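Local coordinates for salicylic acid-binding protein 2 (Nicotiana tabacum, PDB 1XKL) that hydrolyses methyl salicylate to salicylic acid as part of the signalling that activates systemic acquired resistance in plants, at residues A90-P95 with D194-S199; K201-V206 with E229-K234. All blocks are in the same frame, centred on the assembly; numbering follows the deposited sequence.

Interaction 1 (A90-P95 with D194-S199); sequences AMEKYP and DERFGS
Glu92, in the last turn of helix 83-93, and Phe197, at the start of a short 3-10 turn, bring their CA atoms within 4.1 Å. In this alpha/beta hydrolase the helix is the one that follows the nucleophile elbow carrying Ser81, and its C-terminal end receives the loop leading into strand 202-207. The contact illustrates how the last carbonyls of a helix, having no further turn to accept from, are available to a side-chain donor such as an arginine. A bend at chi3 (66°) turns the Arg196 guanidinium toward the carbonyls of the helix end: NE reaches Glu92 O at 2.7 Å and NH2 reaches Lys93 O at 3.2 Å, both weak, poorly aligned bonds, while Pro95 packs over one guanidinium face. The Glu92 carboxylate supplies the acceptor for the loop backbone. Its OE1 takes the backbone N-H of Phe197 at 3.0 Å, the donor lying well above the carboxylate plane, and also that of Thr193, so one oxygen grips the loop twice. Selenomethionine Met91 meets the Phe197 ring obliquely in a Met-aromatic contact, its SE 4.8 Å from the ring centroid and its methyl CE 3.5 Å from Phe197 CE1, the ring also meeting that of Phe192. The turn is tied internally: Arg196 O accepts both the N-H and the hydroxyl of Ser199, whose OG lies 2.8 Å from that oxygen, in the carbonyl plane.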
# COMPACT_ATOMS: atom_id res chain seq x y z
N ALA A 90 -0.91 -38.68 -15.67
CA ALA A 90 -0.10 -38.93 -16.86
C ALA A 90 -0.01 -40.43 -17.13
O ALA A 90 -0.09 -40.87 -18.28
CB ALA A 90 1.30 -38.34 -16.68
N MSE A 91 0.17 -41.21 -16.06
CA MSE A 91 0.25 -42.66 -16.15
C MSE A 91 -1.09 -43.23 -16.61
O MSE A 91 -1.14 -44.24 -17.30
CB MSE A 91 0.61 -43.25 -14.78
CG MSE A 91 1.96 -42.79 -14.25
SE MSE A 91 2.15 -42.77 -12.32
CE MSE A 91 2.22 -44.69 -11.97
N GLU A 92 -2.18 -42.58 -16.21
CA GLU A 92 -3.50 -43.05 -16.59
C GLU A 92 -3.77 -42.80 -18.07
O GLU A 92 -4.33 -43.66 -18.75
CB GLU A 92 -4.58 -42.37 -15.74
CG GLU A 92 -6.01 -42.85 -16.01
CD GLU A 92 -6.22 -44.32 -15.69
OE1 GLU A 92 -5.53 -44.84 -14.79
OE2 GLU A 92 -7.08 -44.96 -16.32
N LYS A 93 -3.36 -41.64 -18.56
CA LYS A 93 -3.59 -41.26 -19.95
C LYS A 93 -2.55 -41.73 -20.96
O LYS A 93 -2.89 -42.01 -22.11
CB LYS A 93 -3.71 -39.74 -20.05
CG LYS A 93 -5.04 -39.18 -19.59
CD LYS A 93 -6.11 -39.42 -20.65
CE LYS A 93 -7.45 -38.86 -20.20
NZ LYS A 93 -7.42 -37.38 -20.05
N TYR A 94 -1.29 -41.81 -20.55
CA TYR A 94 -0.21 -42.22 -21.45
C TYR A 94 0.66 -43.28 -20.78
O TYR A 94 1.87 -43.09 -20.63
CB TYR A 94 0.64 -41.00 -21.80
CG TYR A 94 -0.16 -39.81 -22.30
CD1 TYR A 94 -0.54 -39.72 -23.64
CD2 TYR A 94 -0.56 -38.80 -21.43
CE1 TYR A 94 -1.30 -38.66 -24.10
CE2 TYR A 94 -1.33 -37.73 -21.88
CZ TYR A 94 -1.70 -37.67 -23.22
OH TYR A 94 -2.49 -36.65 -23.69
N PRO A 95 0.06 -44.41 -20.38
CA PRO A 95 0.84 -45.46 -19.72
C PRO A 95 1.98 -46.05 -20.54
O PRO A 95 3.04 -46.37 -20.01
CB PRO A 95 -0.22 -46.51 -19.37
CG PRO A 95 -1.22 -46.33 -20.47
CD PRO A 95 -1.34 -44.83 -20.58
N ASP A 194 -6.45 -49.67 -12.58
CA ASP A 194 -5.40 -50.68 -12.59
C ASP A 194 -4.93 -50.98 -14.01
O ASP A 194 -3.75 -51.19 -14.26
CB ASP A 194 -5.94 -51.96 -11.95
CG ASP A 194 -4.86 -53.00 -11.72
OD1 ASP A 194 -5.21 -54.19 -11.64
OD2 ASP A 194 -3.67 -52.63 -11.60
N GLU A 195 -5.88 -51.00 -14.93
CA GLU A 195 -5.60 -51.29 -16.32
C GLU A 195 -4.59 -50.34 -16.95
O GLU A 195 -3.71 -50.76 -17.71
CB GLU A 195 -6.89 -51.26 -17.13
CG GLU A 195 -6.81 -51.97 -18.46
CD GLU A 195 -6.50 -53.45 -18.30
OE1 GLU A 195 -7.18 -54.11 -17.47
OE2 GLU A 195 -5.59 -53.94 -19.00
N ARG A 196 -4.70 -49.06 -16.64
CA ARG A 196 -3.80 -48.07 -17.22
C ARG A 196 -2.78 -47.57 -16.20
O ARG A 196 -1.61 -47.97 -16.24
CB ARG A 196 -4.64 -46.92 -17.80
CG ARG A 196 -5.68 -47.42 -18.80
CD ARG A 196 -6.58 -46.32 -19.34
NE ARG A 196 -5.86 -45.35 -20.16
CZ ARG A 196 -5.26 -45.63 -21.32
NH1 ARG A 196 -5.29 -46.86 -21.81
NH2 ARG A 196 -4.63 -44.67 -21.99
N PHE A 197 -3.22 -46.71 -15.28
CA PHE A 197 -2.35 -46.19 -14.23
C PHE A 197 -1.49 -47.32 -13.68
O PHE A 197 -0.27 -47.24 -13.67
CB PHE A 197 -3.19 -45.62 -13.08
CG PHE A 197 -2.41 -45.38 -11.81
CD1 PHE A 197 -1.65 -44.22 -11.64
CD2 PHE A 197 -2.43 -46.32 -10.78
CE1 PHE A 197 -0.91 -44.00 -10.48
CE2 PHE A 197 -1.69 -46.11 -9.61
CZ PHE A 197 -0.94 -44.95 -9.46
N GLY A 198 -2.17 -48.37 -13.22
CA GLY A 198 -1.51 -49.51 -12.62
C GLY A 198 -0.59 -50.33 -13.51
O GLY A 198 0.18 -51.15 -13.00
N SER A 199 -0.65 -50.13 -14.82
CA SER A 199 0.19 -50.88 -15.74
C SER A 199 1.61 -50.30 -15.80
O SER A 199 2.47 -50.84 -16.49
CB SER A 199 -0.42 -50.88 -17.14
OG SER A 199 -0.09 -49.70 -17.86

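Interaction 2 (K201-V206 with E229-K234); sequences KRVYIV and EAIEIK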
# COMPACT_ATOMS: atom_id res chain seq x y z
N LYS A 201 5.25 -49.22 -14.03
CA LYS A 201 6.11 -49.57 -12.90
C LYS A 201 6.32 -48.37 -11.99
O LYS A 201 6.57 -47.26 -12.46
CB LYS A 201 7.46 -50.10 -13.38
CG LYS A 201 7.36 -51.30 -14.29
CD LYS A 201 8.63 -52.11 -14.29
CE LYS A 201 8.55 -53.21 -15.33
NZ LYS A 201 7.31 -54.02 -15.18
N ARG A 202 6.21 -48.61 -10.69
CA ARG A 202 6.37 -47.57 -9.69
C ARG A 202 7.59 -47.78 -8.80
O ARG A 202 7.80 -48.87 -8.26
CB ARG A 202 5.14 -47.50 -8.78
CG ARG A 202 3.80 -47.36 -9.49
CD ARG A 202 2.69 -46.98 -8.50
NE ARG A 202 2.30 -48.05 -7.59
CZ ARG A 202 1.35 -48.95 -7.85
NH1 ARG A 202 0.69 -48.92 -8.99
NH2 ARG A 202 1.04 -49.87 -6.95
N VAL A 203 8.37 -46.72 -8.64
CA VAL A 203 9.55 -46.75 -7.80
C VAL A 203 9.37 -45.67 -6.74
O VAL A 203 9.07 -44.51 -7.06
CB VAL A 203 10.83 -46.45 -8.63
CG1 VAL A 203 12.06 -46.50 -7.75
CG2 VAL A 203 10.95 -47.46 -9.76
N TYR A 204 9.53 -46.03 -5.47
CA TYR A 204 9.39 -45.04 -4.42
C TYR A 204 10.73 -44.76 -3.74
O TYR A 204 11.39 -45.68 -3.25
CB TYR A 204 8.36 -45.51 -3.37
CG TYR A 204 7.82 -44.38 -2.53
CD1 TYR A 204 8.63 -43.74 -1.59
CD2 TYR A 204 6.52 -43.91 -2.70
CE1 TYR A 204 8.16 -42.67 -0.85
CE2 TYR A 204 6.03 -42.83 -1.96
CZ TYR A 204 6.85 -42.22 -1.04
OH TYR A 204 6.40 -41.16 -0.29
N ILE A 205 11.14 -43.50 -3.75
CA ILE A 205 12.40 -43.11 -3.12
C ILE A 205 12.04 -42.48 -1.79
O ILE A 205 11.40 -41.42 -1.74
CB ILE A 205 13.23 -42.10 -3.98
CG1 ILE A 205 13.55 -42.70 -5.34
CG2 ILE A 205 14.53 -41.76 -3.27
CD1 ILE A 205 14.45 -41.83 -6.23
N VAL A 206 12.42 -43.15 -0.72
CA VAL A 206 12.14 -42.70 0.64
C VAL A 206 13.22 -41.78 1.17
O VAL A 206 14.41 -42.04 1.01
CB VAL A 206 12.06 -43.90 1.61
CG1 VAL A 206 11.86 -43.39 3.03
CG2 VAL A 206 10.93 -44.83 1.20
N GLU A 229 9.66 -51.22 -6.79
CA GLU A 229 10.93 -51.17 -6.09
C GLU A 229 10.93 -50.01 -5.10
O GLU A 229 10.33 -48.98 -5.36
CB GLU A 229 12.06 -50.99 -7.10
CG GLU A 229 13.42 -51.41 -6.60
CD GLU A 229 14.52 -51.01 -7.55
OE1 GLU A 229 14.27 -50.94 -8.77
OE2 GLU A 229 15.65 -50.75 -7.07
N ALA A 230 11.61 -50.20 -3.97
CA ALA A 230 11.70 -49.15 -2.97
C ALA A 230 13.16 -48.76 -2.77
O ALA A 230 14.01 -49.61 -2.45
CB ALA A 230 11.11 -49.62 -1.65
N ILE A 231 13.45 -47.48 -2.97
CA ILE A 231 14.79 -46.95 -2.82
C ILE A 231 14.78 -46.04 -1.60
O ILE A 231 13.75 -45.47 -1.25
CB ILE A 231 15.20 -46.11 -4.04
CG1 ILE A 231 15.07 -46.95 -5.32
CG2 ILE A 231 16.61 -45.60 -3.87
CD1 ILE A 231 15.89 -48.22 -5.31
N GLU A 232 15.94 -45.88 -0.97
CA GLU A 232 16.03 -45.04 0.21
C GLU A 232 17.22 -44.07 0.15
O GLU A 232 18.31 -44.43 -0.27
CB GLU A 232 16.14 -45.93 1.44
CG GLU A 232 16.51 -45.21 2.72
CD GLU A 232 16.71 -46.16 3.89
OE1 GLU A 232 15.72 -46.82 4.31
OE2 GLU A 232 17.85 -46.26 4.40
N ILE A 233 16.98 -42.82 0.55
CA ILE A 233 18.04 -41.82 0.59
C ILE A 233 18.20 -41.40 2.05
O ILE A 233 17.44 -40.58 2.56
CB ILE A 233 17.72 -40.57 -0.26
CG1 ILE A 233 17.64 -40.95 -1.74
CG2 ILE A 233 18.80 -39.51 -0.07
CD1 ILE A 233 17.39 -39.77 -2.66
N LYS A 234 19.19 -41.98 2.72
CA LYS A 234 19.48 -41.70 4.12
C LYS A 234 20.00 -40.29 4.35
O LYS A 234 20.85 -39.81 3.61
CB LYS A 234 20.51 -42.70 4.66
CG LYS A 234 19.96 -43.80 5.56
CD LYS A 234 19.43 -43.23 6.86
CE LYS A 234 18.95 -44.33 7.81
NZ LYS A 234 18.43 -43.75 9.10
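Two parallel strands, 202-206 and 229-233, pair at one edge of the central sheet of the alpha/beta hydrolase fold, 229-233 being the outermost strand within this chain. Helix 215-225 lies in the crossover of their beta-alpha-beta unit. The axes of these short segments approach to 4.3 Å, with 21° between their directions. The bonding has the parallel pattern, in which every second residue of 202-206 joins two residues of 229-233, one on each side of its bridge partner. Tyr204 N bonds Glu229 O at 3.1 Å and Tyr204 O accepts from Ile231 N at 2.7 Å. Val206 repeats this two residues on, with Ile231 O and Ile233 N, whereas the first rung, Glu229 N to Arg202 O, is weak at 3.3 Å. On one face Val203 CG1 meets Ile231 CG1 at 3.9 Å, and Ile205 runs alongside Ile231, its CG1 4.0 Å from Ile231 CB. A chi1 of -59° sets Ile205 CG1 beside the backbone N and leaves CG2 anti to it, where CG2 meets Ile233 CD1 at 3.5 Å. On the other face Tyr204, its OH bonded to Ala106 O, has its side chain about 7 Å from those of the charge-relay residues Asp210 and His238, and the strand leads into the loop carrying Asp210. Helix 245-258 packs on the isoleucine face, helix 215-225 lies against Tyr204 and Val206, and strand 98-104 flanks 202-207 away from 229-233.

How the interactions relate
Interactions 1 and 2 follow one another along the chain, the loop of interaction 1 running directly into the first strand of interaction 2. Their centres lie 19 Å apart, yet they touch where Phe197 and Met91 pack against Arg202. Both are partly buried, but interaction 2 has more buried residues and belongs to the regular sheet, held by repeated backbone bonds and aliphatic side chains. Interaction 1, farther out, joins a helix end to an irregular loop, so side-chain groups reach for backbone atoms there. Strand 98-104 links the two settings: Met91 packs on it, and strand 202-207 pairs with it.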